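Local coordinates for sulfide-quinone reductase (Aquifex aeolicus, PDB 3HYW), which catalyses the oxidation of hydrogen sulfide with a quinone as electron acceptor, using FAD and accumulating polysulfur that is probably released as cyclooctasulfur, at residues K108-A113 against S253-E258; G149-V154 against T248-S253; N220-A225 against T304-G309. All coordinates share one frame; numbering follows the deposited sequence.

How the contacts relate
Contacts 1 and 2 sit in one mixed five-stranded sheet and share strand 247-255: contact 1 sets edge strand 108-110 antiparallel on one flank of it, contact 2 sets strand 146-150 parallel on the other. Their centres are about 11 Å apart and S253 serves in both. Along the chain the segments come as 108-113, 149-154, 220-225, 248-253, 253-258 and 304-309. Contact 3, centred about 9 Å from contact 2 and about 15 Å from contact 1, brings loop 304-309 to strand 222-226 of a three-stranded sheet. Probable hydrogen bonds from G153 N to P307 O and from G309 N to V154 O join contacts 2 and 3. F254 and M251 lie in the sulfide pocket.

Contact 1 of 3, residues K108-A113 against S253-E258; sequences KLVFGA and SFQGPE. With SO4 (sulfate ion), chain N.
K108 and Q255 form a hydrogen-bonded pair of the antiparallel strands, Q255 N giving its proton to K108 O at 2.8 Å and K108 N returning one to Q255 O. V110 and S253 repeat this, with V110 N on S253 O at 2.8 Å. From this backbone frame the K108 side chain runs out alongside Q255. Its CB lies against Q255 O, and CG, anti to the backbone N (chi1 178°), packs on Q255 CG at 3.8 Å. The chain bends at chi2; CD comes to sulfate O2 and P257 CA, and CE passes between that oxygen and Q255 NE2. NZ ends on two partners: sulfate O2 at 3.2 Å, and a water that accepts from NZ at 2.8 Å and donates to G256 O and E258 OE2. With K108 NZ 4.3 Å from E258 OE2, beyond a salt bridge, that link is water-mediated; E258 has its salt bridge with K273. The sulfate, probably from the crystallisation liquor, also takes the amide of E258, by the start of helix 258-261. On the opposite face of the sheet L109 CD2 touches F254 CE1 at 3.7 Å. This is an antiparallel edge-strand pairing, and F254 on its inner strand belongs to the pocket that holds hydrogen sulfide.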
loop_
_atom_site.group_PDB
_atom_site.type_symbol
_atom_site.label_atom_id
_atom_site.label_comp_id
_atom_site.label_asym_id
_atom_site.label_seq_id
_atom_site.Cartn_x
_atom_site.Cartn_y
_atom_site.Cartn_z
ATOM N N LYS A 108 -31.884 11.730 12.682
ATOM C CA LYS A 108 -33.087 11.104 12.160
ATOM C C LYS A 108 -32.678 10.196 11.004
ATOM O O LYS A 108 -32.030 10.634 10.054
ATOM C CB LYS A 108 -34.131 12.133 11.737
ATOM C CG LYS A 108 -35.385 11.513 11.145
ATOM C CD LYS A 108 -36.621 12.259 11.563
ATOM C CE LYS A 108 -37.843 11.709 10.859
ATOM N NZ LYS A 108 -38.945 12.712 10.829
ATOM N N LEU A 109 -33.058 8.929 11.091
ATOM C CA LEU A 109 -32.535 7.917 10.189
ATOM C C LEU A 109 -33.288 7.893 8.874
ATOM O O LEU A 109 -34.520 7.907 8.860
ATOM C CB LEU A 109 -32.579 6.544 10.853
ATOM C CG LEU A 109 -31.936 6.470 12.247
ATOM C CD1 LEU A 109 -32.080 5.078 12.818
ATOM C CD2 LEU A 109 -30.481 6.890 12.202
ATOM N N VAL A 110 -32.534 7.863 7.777
ATOM C CA VAL A 110 -33.102 7.707 6.431
ATOM C C VAL A 110 -32.546 6.431 5.802
ATOM O O VAL A 110 -31.352 6.337 5.497
ATOM C CB VAL A 110 -32.787 8.916 5.522
ATOM C CG1 VAL A 110 -33.386 8.730 4.108
ATOM C CG2 VAL A 110 -33.283 10.210 6.153
ATOM N N PHE A 111 -33.424 5.449 5.623
ATOM C CA PHE A 111 -33.069 4.187 4.980
ATOM C C PHE A 111 -33.271 4.318 3.476
ATOM O O PHE A 111 -34.239 3.801 2.910
ATOM C CB PHE A 111 -33.894 3.041 5.580
ATOM C CG PHE A 111 -33.628 2.823 7.045
ATOM C CD1 PHE A 111 -32.571 2.016 7.461
ATOM C CD2 PHE A 111 -34.410 3.453 8.010
ATOM C CE1 PHE A 111 -32.309 1.835 8.811
ATOM C CE2 PHE A 111 -34.153 3.268 9.371
ATOM C CZ PHE A 111 -33.107 2.459 9.766
ATOM N N GLY A 112 -32.334 5.025 2.844
ATOM C CA GLY A 112 -32.465 5.486 1.467
ATOM C C GLY A 112 -32.466 4.454 0.360
ATOM O O GLY A 112 -33.077 4.678 -0.677
ATOM N N ALA A 113 -31.778 3.333 0.563
ATOM C CA ALA A 113 -31.785 2.250 -0.423
ATOM C C ALA A 113 -33.143 1.555 -0.433
ATOM O O ALA A 113 -33.800 1.430 0.605
ATOM C CB ALA A 113 -30.659 1.250 -0.146
ATOM N N SER A 253 -28.474 7.036 6.188
ATOM C CA SER A 253 -28.017 8.421 6.193
ATOM C C SER A 253 -28.824 9.192 7.244
ATOM O O SER A 253 -29.833 8.691 7.751
ATOM C CB SER A 253 -28.172 9.047 4.810
ATOM O OG SER A 253 -29.535 9.120 4.438
ATOM N N PHE A 254 -28.376 10.395 7.587
ATOM C CA PHE A 254 -29.044 11.165 8.633
ATOM C C PHE A 254 -29.715 12.406 8.067
ATOM O O PHE A 254 -29.200 13.025 7.137
ATOM C CB PHE A 254 -28.066 11.608 9.722
ATOM C CG PHE A 254 -27.334 10.487 10.415
ATOM C CD1 PHE A 254 -27.874 9.202 10.502
ATOM C CD2 PHE A 254 -26.120 10.743 11.039
ATOM C CE1 PHE A 254 -27.189 8.181 11.163
ATOM C CE2 PHE A 254 -25.421 9.729 11.726
ATOM C CZ PHE A 254 -25.952 8.448 11.781
ATOM N N GLN A 255 -30.867 12.756 8.625
ATOM C CA GLN A 255 -31.456 14.070 8.403
ATOM C C GLN A 255 -31.810 14.656 9.765
ATOM O O GLN A 255 -31.649 13.994 10.793
ATOM C CB GLN A 255 -32.686 14.000 7.481
ATOM C CG GLN A 255 -33.922 13.288 8.063
ATOM C CD GLN A 255 -35.155 13.372 7.155
ATOM O OE1 GLN A 255 -35.313 14.316 6.379
ATOM N NE2 GLN A 255 -36.039 12.383 7.265
ATOM N N GLY A 256 -32.273 15.900 9.771
ATOM C CA GLY A 256 -32.794 16.505 10.982
ATOM C C GLY A 256 -34.256 16.146 11.183
ATOM O O GLY A 256 -34.911 15.638 10.270
ATOM N N PRO A 257 -34.784 16.426 12.384
ATOM C CA PRO A 257 -36.140 16.047 12.741
ATOM C C PRO A 257 -37.161 17.103 12.338
ATOM O O PRO A 257 -36.797 18.217 11.933
ATOM C CB PRO A 257 -36.061 15.943 14.262
ATOM C CG PRO A 257 -35.099 17.031 14.637
ATOM C CD PRO A 257 -34.110 17.134 13.487
ATOM N N GLU A 258 -38.434 16.748 12.462
ATOM C CA GLU A 258 -39.524 17.658 12.152
ATOM C C GLU A 258 -39.629 18.813 13.141
ATOM O O GLU A 258 -40.054 19.903 12.773
ATOM C CB GLU A 258 -40.844 16.894 12.056
ATOM C CG GLU A 258 -40.879 15.933 10.879
ATOM C CD GLU A 258 -40.695 16.643 9.547
ATOM O OE1 GLU A 258 -41.606 17.401 9.158
ATOM O OE2 GLU A 258 -39.645 16.439 8.891
HETATM S S SO4 N . -39.355 14.298 15.066
HETATM O O1 SO4 N . -40.592 13.539 15.127
HETATM O O2 SO4 N . -38.837 14.177 13.705
HETATM O O3 SO4 N . -39.596 15.698 15.402
HETATM O O4 SO4 N . -38.408 13.719 16.016
HETATM O O HOH W 1 -37.628 14.864 9.509
#

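Contact 2 of 3, residues G149-V154 against T248-S253; sequences GAIPGV and TMFMPS
The F250 ring lies over the backbone of G149: G149 N sits 3.7 Å above one face, offset toward the rim, and F250 CD1 comes to 3.3 Å from G149 C. At the ring's CD1 side, I151 CG2 and the amide of A150 approach obliquely. Glycine suits this place twice over, since a CB at G149 would run into F250 CE1 and, at these backbone angles, into the preceding carbonyl oxygen as well. V223 and I226 of strand 222-226 also pack on F250.

Alongside the ring contact the strands pair in parallel. G149 N donates to M249 O at 3.0 Å, and M251 N to G149 O at 2.9 Å. Beyond A150 the chain leaves strand 146-150 through a type II turn from I151 to V154, with G153 at positive phi. Side chains of the turn then cover the backbone of strand 247-255: I151 CG1, placed between backbone N and carbonyl carbon (chi1 66°), reaches M251 O at 3.5 Å, and V154 CG2 comes as near to P252 O. V154 crosses M251 at about a right angle, V154 CG2 meeting M251 CB at 4.0 Å. S253 CB closes the far end against G153 O.

M251 lines the hydrogen sulfide pocket, and its chain, bent at chi2 and chi3, also packs on P159 and A160 of helix 158-173. The chemistry is thus two backbone bonds, with aliphatic side chains packed largely on backbone carbonyls in a mostly buried contact, which probably fixes the strand carrying M251.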
loop_
_atom_site.group_PDB
_atom_site.type_symbol
_atom_site.label_atom_id
_atom_site.label_comp_id
_atom_site.label_asym_id
_atom_site.label_seq_id
_atom_site.Cartn_x
_atom_site.Cartn_y
_atom_site.Cartn_z
ATOM N N GLY A 149 -22.304 -2.382 5.166
ATOM C CA GLY A 149 -21.716 -1.149 4.682
ATOM C C GLY A 149 -22.538 0.099 4.873
ATOM O O GLY A 149 -23.302 0.227 5.833
ATOM N N ALA A 150 -22.356 1.022 3.938
ATOM C CA ALA A 150 -22.961 2.339 4.005
ATOM C C ALA A 150 -23.558 2.725 2.657
ATOM O O ALA A 150 -22.947 2.520 1.606
ATOM C CB ALA A 150 -21.928 3.356 4.439
ATOM N N ILE A 151 -24.773 3.261 2.706
ATOM C CA ILE A 151 -25.460 3.769 1.527
ATOM C C ILE A 151 -24.898 5.167 1.209
ATOM O O ILE A 151 -24.094 5.697 1.985
ATOM C CB ILE A 151 -27.016 3.782 1.732
ATOM C CG1 ILE A 151 -27.434 4.793 2.813
ATOM C CG2 ILE A 151 -27.522 2.379 2.072
ATOM C CD1 ILE A 151 -28.935 5.055 2.887
ATOM N N PRO A 152 -25.284 5.761 0.062
ATOM C CA PRO A 152 -24.860 7.138 -0.199
ATOM C C PRO A 152 -25.387 8.120 0.849
ATOM O O PRO A 152 -26.461 7.897 1.417
ATOM C CB PRO A 152 -25.484 7.444 -1.564
ATOM C CG PRO A 152 -25.682 6.102 -2.191
ATOM C CD PRO A 152 -26.071 5.211 -1.059
ATOM N N GLY A 153 -24.625 9.186 1.100
ATOM C CA GLY A 153 -25.005 10.218 2.073
ATOM C C GLY A 153 -24.730 9.863 3.524
ATOM O O GLY A 153 -25.032 10.645 4.428
ATOM N N VAL A 154 -24.153 8.688 3.759
ATOM C CA VAL A 154 -23.814 8.277 5.114
ATOM C C VAL A 154 -22.737 9.206 5.674
ATOM O O VAL A 154 -21.914 9.738 4.929
ATOM C CB VAL A 154 -23.426 6.776 5.197
ATOM C CG1 VAL A 154 -22.629 6.451 6.478
ATOM C CG2 VAL A 154 -24.686 5.907 5.151
ATOM N N THR A 248 -27.650 -8.787 5.831
ATOM C CA THR A 248 -27.030 -7.479 5.628
ATOM C C THR A 248 -27.175 -6.565 6.847
ATOM O O THR A 248 -28.102 -6.710 7.651
ATOM C CB THR A 248 -27.598 -6.730 4.384
ATOM O OG1 THR A 248 -28.976 -6.416 4.597
ATOM C CG2 THR A 248 -27.462 -7.564 3.121
ATOM N N MET A 249 -26.241 -5.627 6.968
ATOM C CA MET A 249 -26.331 -4.560 7.943
ATOM C C MET A 249 -25.808 -3.310 7.260
ATOM O O MET A 249 -24.616 -3.211 6.959
ATOM C CB MET A 249 -25.501 -4.887 9.193
ATOM C CG MET A 249 -25.850 -4.067 10.445
ATOM S SD MET A 249 -25.601 -2.283 10.319
ATOM C CE MET A 249 -23.814 -2.151 10.293
ATOM N N PHE A 250 -26.703 -2.360 7.010
ATOM C CA PHE A 250 -26.312 -1.099 6.410
ATOM C C PHE A 250 -26.585 0.096 7.305
ATOM O O PHE A 250 -27.565 0.119 8.052
ATOM C CB PHE A 250 -26.937 -0.926 5.017
ATOM C CG PHE A 250 -26.161 -1.618 3.944
ATOM C CD1 PHE A 250 -25.196 -0.930 3.218
ATOM C CD2 PHE A 250 -26.351 -2.973 3.697
ATOM C CE1 PHE A 250 -24.440 -1.579 2.253
ATOM C CE2 PHE A 250 -25.608 -3.624 2.724
ATOM C CZ PHE A 250 -24.652 -2.925 2.001
ATOM N N MET A 251 -25.679 1.066 7.244
ATOM C CA MET A 251 -25.884 2.356 7.885
ATOM C C MET A 251 -26.890 3.153 7.069
ATOM O O MET A 251 -26.825 3.152 5.829
ATOM C CB MET A 251 -24.573 3.139 7.973
ATOM C CG MET A 251 -23.448 2.420 8.701
ATOM S SD MET A 251 -23.846 1.954 10.402
ATOM C CE MET A 251 -24.150 3.559 11.144
ATOM N N PRO A 252 -27.842 3.807 7.756
ATOM C CA PRO A 252 -28.689 4.793 7.102
ATOM C C PRO A 252 -27.990 6.148 7.050
ATOM O O PRO A 252 -27.001 6.365 7.760
ATOM C CB PRO A 252 -29.918 4.851 8.012
ATOM C CG PRO A 252 -29.410 4.501 9.369
ATOM C CD PRO A 252 -28.187 3.631 9.182
ATOM N N SER A 253 -28.474 7.036 6.188
ATOM C CA SER A 253 -28.017 8.421 6.193
ATOM C C SER A 253 -28.824 9.192 7.244
ATOM O O SER A 253 -29.833 8.691 7.751
ATOM C CB SER A 253 -28.172 9.047 4.810
ATOM O OG SER A 253 -29.535 9.120 4.438
#

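Contact 3 of 3, residues N220-A225 against T304-G309; sequences NVAVKA and TPIPTG
The join between loop 304-309 and the approach to strand 222-226 of the three-stranded antiparallel sheet is plain packing away from the annotated sites, and I306 and N220 carry most of it. I306 lays its side chain along the backbone of N220 and V221: I306 CG1 rests 3.5 Å from N220 C, CG2 is 3.7 Å from V221 O, and CD1 carries on to A222 CB at 4.1 Å. With CG1 anti to the carbonyl carbon (chi1 -52°), that branch swings onto N220 while CG2 goes to V221. Strand 222-226 runs on from here as an edge of its sheet, with a classic beta bulge where K224 and A225 both face I232. N220 meets P305 at about a right angle, its OD1 lying 3.6 Å from P305 CB. A water 2.6 Å from N220 OD1 accepts from I306 N at 2.9 Å and probably bridges the two segments. Trimming I306 to an alanine here would probably open a gap beside the N220 and V221 backbone and leave A222 CB without its CD1 partner.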
loop_
_atom_site.group_PDB
_atom_site.type_symbol
_atom_site.label_atom_id
_atom_site.label_comp_id
_atom_site.label_asym_id
_atom_site.label_seq_id
_atom_site.Cartn_x
_atom_site.Cartn_y
_atom_site.Cartn_z
ATOM N N ASN A 220 -16.617 3.272 -3.194
ATOM C CA ASN A 220 -16.930 4.268 -4.220
ATOM C C ASN A 220 -18.137 3.887 -5.084
ATOM O O ASN A 220 -18.175 4.182 -6.282
ATOM C CB ASN A 220 -15.691 4.548 -5.090
ATOM C CG ASN A 220 -15.606 5.989 -5.539
ATOM O OD1 ASN A 220 -16.170 6.887 -4.910
ATOM N ND2 ASN A 220 -14.889 6.223 -6.630
ATOM N N VAL A 221 -19.122 3.241 -4.462
ATOM C CA VAL A 221 -20.336 2.836 -5.167
ATOM C C VAL A 221 -21.562 3.263 -4.370
ATOM O O VAL A 221 -21.474 3.548 -3.177
ATOM C CB VAL A 221 -20.391 1.303 -5.449
ATOM C CG1 VAL A 221 -19.280 0.876 -6.410
ATOM C CG2 VAL A 221 -20.326 0.502 -4.151
ATOM N N ALA A 222 -22.704 3.295 -5.046
ATOM C CA ALA A 222 -23.952 3.722 -4.434
ATOM C C ALA A 222 -24.882 2.524 -4.308
ATOM O O ALA A 222 -25.400 2.020 -5.313
ATOM C CB ALA A 222 -24.602 4.824 -5.287
ATOM N N VAL A 223 -25.069 2.053 -3.075
ATOM C CA VAL A 223 -26.040 1.000 -2.790
ATOM C C VAL A 223 -27.427 1.555 -3.099
ATOM O O VAL A 223 -27.824 2.599 -2.557
ATOM C CB VAL A 223 -25.955 0.520 -1.321
ATOM C CG1 VAL A 223 -27.042 -0.509 -1.009
ATOM C CG2 VAL A 223 -24.588 -0.062 -1.041
ATOM N N LYS A 224 -28.141 0.867 -3.985
ATOM C CA LYS A 224 -29.435 1.339 -4.479
ATOM C C LYS A 224 -30.608 0.545 -3.913
ATOM O O LYS A 224 -31.716 1.073 -3.772
ATOM C CB LYS A 224 -29.472 1.295 -6.011
ATOM C CG LYS A 224 -28.582 2.334 -6.690
ATOM C CD LYS A 224 -28.924 3.755 -6.220
ATOM C CE LYS A 224 -28.030 4.804 -6.857
ATOM N NZ LYS A 224 -28.685 5.458 -8.019
ATOM N N ALA A 225 -30.354 -0.723 -3.600
ATOM C CA ALA A 225 -31.398 -1.625 -3.149
ATOM C C ALA A 225 -30.842 -2.766 -2.326
ATOM O O ALA A 225 -29.764 -3.298 -2.613
ATOM C CB ALA A 225 -32.198 -2.181 -4.349
ATOM N N THR A 304 -17.240 13.895 -2.066
ATOM C CA THR A 304 -16.741 12.629 -2.602
ATOM C C THR A 304 -17.579 12.226 -3.823
ATOM O O THR A 304 -18.703 12.694 -3.958
ATOM C CB THR A 304 -16.774 11.539 -1.525
ATOM O OG1 THR A 304 -18.076 11.499 -0.938
ATOM C CG2 THR A 304 -15.751 11.846 -0.430
ATOM N N PRO A 305 -17.030 11.376 -4.723
ATOM C CA PRO A 305 -17.783 10.980 -5.930
ATOM C C PRO A 305 -19.165 10.390 -5.619
ATOM O O PRO A 305 -20.138 10.694 -6.312
ATOM C CB PRO A 305 -16.872 9.943 -6.584
ATOM C CG PRO A 305 -15.495 10.324 -6.130
ATOM C CD PRO A 305 -15.689 10.762 -4.700
ATOM N N ILE A 306 -19.244 9.554 -4.590
ATOM C CA ILE A 306 -20.525 9.155 -4.015
ATOM C C ILE A 306 -20.682 10.006 -2.753
ATOM O O ILE A 306 -19.801 9.989 -1.892
ATOM C CB ILE A 306 -20.573 7.634 -3.673
ATOM C CG1 ILE A 306 -20.153 6.766 -4.880
ATOM C CG2 ILE A 306 -21.940 7.237 -3.123
ATOM C CD1 ILE A 306 -21.074 6.846 -6.111
ATOM N N PRO A 307 -21.787 10.771 -2.646
ATOM C CA PRO A 307 -21.897 11.717 -1.534
ATOM C C PRO A 307 -21.749 11.072 -0.158
ATOM O O PRO A 307 -22.332 10.016 0.108
ATOM C CB PRO A 307 -23.299 12.316 -1.715
ATOM C CG PRO A 307 -23.581 12.154 -3.180
ATOM C CD PRO A 307 -22.972 10.825 -3.526
ATOM N N THR A 308 -20.939 11.704 0.689
ATOM C CA THR A 308 -20.782 11.306 2.087
ATOM C C THR A 308 -20.786 12.558 2.970
ATOM O O THR A 308 -20.573 13.663 2.485
ATOM C CB THR A 308 -19.476 10.510 2.340
ATOM O OG1 THR A 308 -18.338 11.326 2.022
ATOM C CG2 THR A 308 -19.432 9.232 1.509
ATOM N N GLY A 309 -21.023 12.376 4.263
ATOM C CA GLY A 309 -21.053 13.498 5.194
ATOM C C GLY A 309 -20.080 13.317 6.340
ATOM O O GLY A 309 -19.426 12.275 6.458
HETATM O O HOH W 2 -17.239 8.243 -2.943
#